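Local coordinates for small ribosomal subunit biogenesis GTPase RsgA (Thermotoga maritima, PDB 1U0L), which is a circularly permuted GTPase that probably hydrolyses GTP slowly and assists late maturation of the 30S ribosomal subunit, at residues Ala83-Val91 against Tyr166-Gly176. Sequence-based numbering, arbitrary orientation.
Sequences ANVDQVILV and YLKGKISTMAG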
loop_
_atom_site.group_PDB
_atom_site.type_symbol
_atom_site.label_atom_id
_atom_site.label_comp_id
_atom_site.label_asym_id
_atom_site.label_seq_id
_atom_site.Cartn_x
_atom_site.Cartn_y
_atom_site.Cartn_z
ATOM N N ALA A 83 6.485 8.480 2.559
ATOM C CA ALA A 83 7.794 7.896 2.350
ATOM C C ALA A 83 8.066 6.702 3.234
ATOM O O ALA A 83 7.604 6.655 4.355
ATOM C CB ALA A 83 8.843 8.952 2.596
ATOM N N ASN A 84 8.832 5.742 2.721
ATOM C CA ASN A 84 9.209 4.549 3.483
ATOM C C ASN A 84 8.040 3.685 3.912
ATOM O O ASN A 84 7.975 3.231 5.047
ATOM C CB ASN A 84 10.026 4.943 4.719
ATOM C CG ASN A 84 11.257 5.753 4.361
ATOM O OD1 ASN A 84 12.138 5.272 3.649
ATOM N ND2 ASN A 84 11.320 6.993 4.840
ATOM N N VAL A 85 7.119 3.450 2.992
ATOM C CA VAL A 85 5.975 2.618 3.291
ATOM C C VAL A 85 6.375 1.169 3.040
ATOM O O VAL A 85 6.962 0.867 2.002
ATOM C CB VAL A 85 4.785 2.973 2.388
ATOM C CG1 VAL A 85 3.563 2.192 2.829
ATOM C CG2 VAL A 85 4.529 4.473 2.425
ATOM N N ASP A 86 6.067 0.285 3.991
ATOM C CA ASP A 86 6.390 -1.136 3.868
ATOM C C ASP A 86 5.194 -1.911 3.350
ATOM O O ASP A 86 5.310 -2.676 2.402
ATOM C CB ASP A 86 6.761 -1.761 5.212
ATOM C CG ASP A 86 7.623 -0.871 6.060
ATOM O OD1 ASP A 86 8.589 -0.299 5.516
ATOM O OD2 ASP A 86 7.342 -0.755 7.274
ATOM N N GLN A 87 4.041 -1.721 3.987
ATOM C CA GLN A 87 2.841 -2.454 3.608
ATOM C C GLN A 87 1.651 -1.724 3.049
ATOM O O GLN A 87 1.406 -0.545 3.313
ATOM C CB GLN A 87 2.307 -3.270 4.780
ATOM C CG GLN A 87 3.030 -4.543 5.039
ATOM C CD GLN A 87 2.393 -5.326 6.152
ATOM O OE1 GLN A 87 2.036 -4.768 7.190
ATOM N NE2 GLN A 87 2.252 -6.630 5.953
ATOM N N VAL A 88 0.893 -2.508 2.297
ATOM C CA VAL A 88 -0.339 -2.100 1.675
ATOM C C VAL A 88 -1.336 -3.086 2.233
ATOM O O VAL A 88 -1.166 -4.300 2.072
ATOM C CB VAL A 88 -0.301 -2.294 0.179
ATOM C CG1 VAL A 88 -1.682 -2.053 -0.395
ATOM C CG2 VAL A 88 0.717 -1.357 -0.430
ATOM N N ILE A 89 -2.344 -2.583 2.936
ATOM C CA ILE A 89 -3.378 -3.457 3.473
ATOM C C ILE A 89 -4.486 -3.278 2.470
ATOM O O ILE A 89 -5.102 -2.212 2.393
ATOM C CB ILE A 89 -3.859 -3.001 4.826
ATOM C CG1 ILE A 89 -2.684 -2.942 5.805
ATOM C CG2 ILE A 89 -4.934 -3.947 5.312
ATOM C CD1 ILE A 89 -2.052 -4.301 6.122
ATOM N N LEU A 90 -4.707 -4.315 1.674
ATOM C CA LEU A 90 -5.714 -4.261 0.630
ATOM C C LEU A 90 -7.036 -4.810 1.132
ATOM O O LEU A 90 -7.221 -6.022 1.230
ATOM C CB LEU A 90 -5.238 -5.051 -0.591
ATOM C CG LEU A 90 -5.528 -4.409 -1.950
ATOM C CD1 LEU A 90 -5.265 -5.410 -3.117
ATOM C CD2 LEU A 90 -6.965 -3.942 -1.945
ATOM N N VAL A 91 -7.950 -3.913 1.475
ATOM C CA VAL A 91 -9.237 -4.365 1.957
ATOM C C VAL A 91 -10.154 -4.587 0.768
ATOM O O VAL A 91 -10.372 -3.702 -0.061
ATOM C CB VAL A 91 -9.837 -3.381 2.969
ATOM C CG1 VAL A 91 -11.253 -3.761 3.296
ATOM C CG2 VAL A 91 -9.026 -3.429 4.234
ATOM N N TYR A 166 0.261 -8.315 11.406
ATOM C CA TYR A 166 1.042 -7.827 10.268
ATOM C C TYR A 166 1.367 -6.357 10.380
ATOM O O TYR A 166 2.348 -5.893 9.804
ATOM C CB TYR A 166 0.316 -7.986 8.930
ATOM C CG TYR A 166 0.004 -9.382 8.509
ATOM C CD1 TYR A 166 -1.095 -10.053 9.028
ATOM C CD2 TYR A 166 0.818 -10.048 7.604
ATOM C CE1 TYR A 166 -1.373 -11.363 8.656
ATOM C CE2 TYR A 166 0.554 -11.358 7.228
ATOM C CZ TYR A 166 -0.543 -12.007 7.762
ATOM O OH TYR A 166 -0.796 -13.308 7.434
ATOM N N LEU A 167 0.527 -5.609 11.084
ATOM C CA LEU A 167 0.743 -4.181 11.204
ATOM C C LEU A 167 1.881 -3.840 12.146
ATOM O O LEU A 167 2.534 -2.809 11.986
ATOM C CB LEU A 167 -0.547 -3.508 11.661
ATOM C CG LEU A 167 -1.725 -3.729 10.713
ATOM C CD1 LEU A 167 -2.974 -3.100 11.321
ATOM C CD2 LEU A 167 -1.413 -3.135 9.340
ATOM N N LYS A 168 2.123 -4.713 13.117
ATOM C CA LYS A 168 3.187 -4.514 14.095
ATOM C C LYS A 168 4.478 -3.999 13.484
ATOM O O LYS A 168 4.964 -4.545 12.491
ATOM C CB LYS A 168 3.504 -5.821 14.822
ATOM C CG LYS A 168 2.678 -6.097 16.053
ATOM C CD LYS A 168 3.038 -7.456 16.625
ATOM C CE LYS A 168 2.404 -7.672 17.987
ATOM N NZ LYS A 168 0.922 -7.535 17.940
ATOM N N GLY A 169 5.015 -2.947 14.102
ATOM C CA GLY A 169 6.271 -2.357 13.685
ATOM C C GLY A 169 6.291 -1.549 12.414
ATOM O O GLY A 169 6.744 -0.408 12.405
ATOM N N LYS A 170 5.792 -2.140 11.340
ATOM C CA LYS A 170 5.777 -1.507 10.024
ATOM C C LYS A 170 4.963 -0.224 9.874
ATOM O O LYS A 170 4.190 0.148 10.754
ATOM C CB LYS A 170 5.294 -2.532 9.002
ATOM C CG LYS A 170 6.043 -3.842 9.094
ATOM C CD LYS A 170 5.336 -4.928 8.328
ATOM C CE LYS A 170 6.013 -6.277 8.536
ATOM N NZ LYS A 170 5.180 -7.399 7.987
ATOM N N ILE A 171 5.181 0.462 8.756
ATOM C CA ILE A 171 4.431 1.665 8.416
ATOM C C ILE A 171 3.481 1.136 7.344
ATOM O O ILE A 171 3.934 0.666 6.297
ATOM C CB ILE A 171 5.334 2.762 7.793
ATOM C CG1 ILE A 171 6.272 3.333 8.858
ATOM C CG2 ILE A 171 4.470 3.876 7.186
ATOM C CD1 ILE A 171 7.018 4.574 8.412
ATOM N N SER A 172 2.175 1.181 7.594
ATOM C CA SER A 172 1.241 0.645 6.612
ATOM C C SER A 172 0.241 1.601 5.975
ATOM O O SER A 172 -0.148 2.605 6.567
ATOM C CB SER A 172 0.477 -0.535 7.220
ATOM O OG SER A 172 1.289 -1.695 7.277
ATOM N N THR A 173 -0.163 1.281 4.748
ATOM C CA THR A 173 -1.160 2.086 4.052
ATOM C C THR A 173 -2.370 1.235 3.654
ATOM O O THR A 173 -2.242 0.172 3.047
ATOM C CB THR A 173 -0.594 2.766 2.796
ATOM O OG1 THR A 173 -1.577 3.668 2.278
ATOM C CG2 THR A 173 -0.249 1.737 1.732
ATOM N N MET A 174 -3.551 1.712 4.025
ATOM C CA MET A 174 -4.788 1.015 3.713
ATOM C C MET A 174 -5.146 1.330 2.268
ATOM O O MET A 174 -4.885 2.432 1.783
ATOM C CB MET A 174 -5.912 1.492 4.639
ATOM C CG MET A 174 -5.514 1.555 6.104
ATOM S SD MET A 174 -6.503 0.505 7.134
ATOM C CE MET A 174 -5.996 -1.065 6.544
ATOM N N ALA A 175 -5.734 0.359 1.581
ATOM C CA ALA A 175 -6.138 0.558 0.194
ATOM C C ALA A 175 -7.369 -0.282 -0.148
ATOM O O ALA A 175 -7.528 -1.409 0.330
ATOM C CB ALA A 175 -4.989 0.222 -0.723
ATOM N N GLY A 176 -8.246 0.283 -0.969
ATOM C CA GLY A 176 -9.458 -0.418 -1.349
ATOM C C GLY A 176 -10.567 0.537 -1.746
ATOM O O GLY A 176 -10.521 1.718 -1.402
#
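Gln-87 to Val-91 and Ile-171 to Ala-175 run as parallel neighbouring strands, their axes 4.6 Å apart at closest and inclined by 25°, with backbone hydrogen bonds passing in turn from Thr-173 N to Gln-87 O, Ile-89 N to Thr-173 O, Ala-175 N to Ile-89 O and Val-91 N to Ala-175 O. The ladder illustrates how a P-loop GTPase ties the strand leading into its phosphate-binding loop to the sheet. At its start a side chain takes over: Asp-86 OD2 accepts a hydrogen bond from Ile-171 N at 2.9 Å, from 41° above the carboxylate plane, while Asp-86 N returns a bond of 3.2 Å to Ile-171 O. With CG turned back alongside its own N, the aspartate presents its carboxylate to Ile-171 N, and its other oxygen pairs with Lys-74, an interaction that probably stabilises the negative charge. On the sheet face bearing Gln-87 and Ile-89, the extended glutamine reaches the C-terminal end of helix 160-167, its amide lying against Lys-170 CD and Tyr-166 CB. Farther along, Ile-89 sends CD1 to Leu-167 CD2 at 3.5 Å, and Met-174, alongside Ile-89, folds back beyond CG and lays its CE methyl on the CG2 branch. Packing on the reverse face is smaller: Val-88 sets CG2 beside Thr-173 CG2 at 3.9 Å and CG1 against Ala-175 CB at 4.0 Å. Gly-176 then opens the GTP-binding loop, its carbonyl bonded to Lys-182 NZ. Strand 117-122 flanks 87-91 and strand 224-226 flanks 171-175, making this pair central in the sheet, with helix 160-167 over the Gln-87 face and helix 101-113 packed on Val-88 and Leu-90.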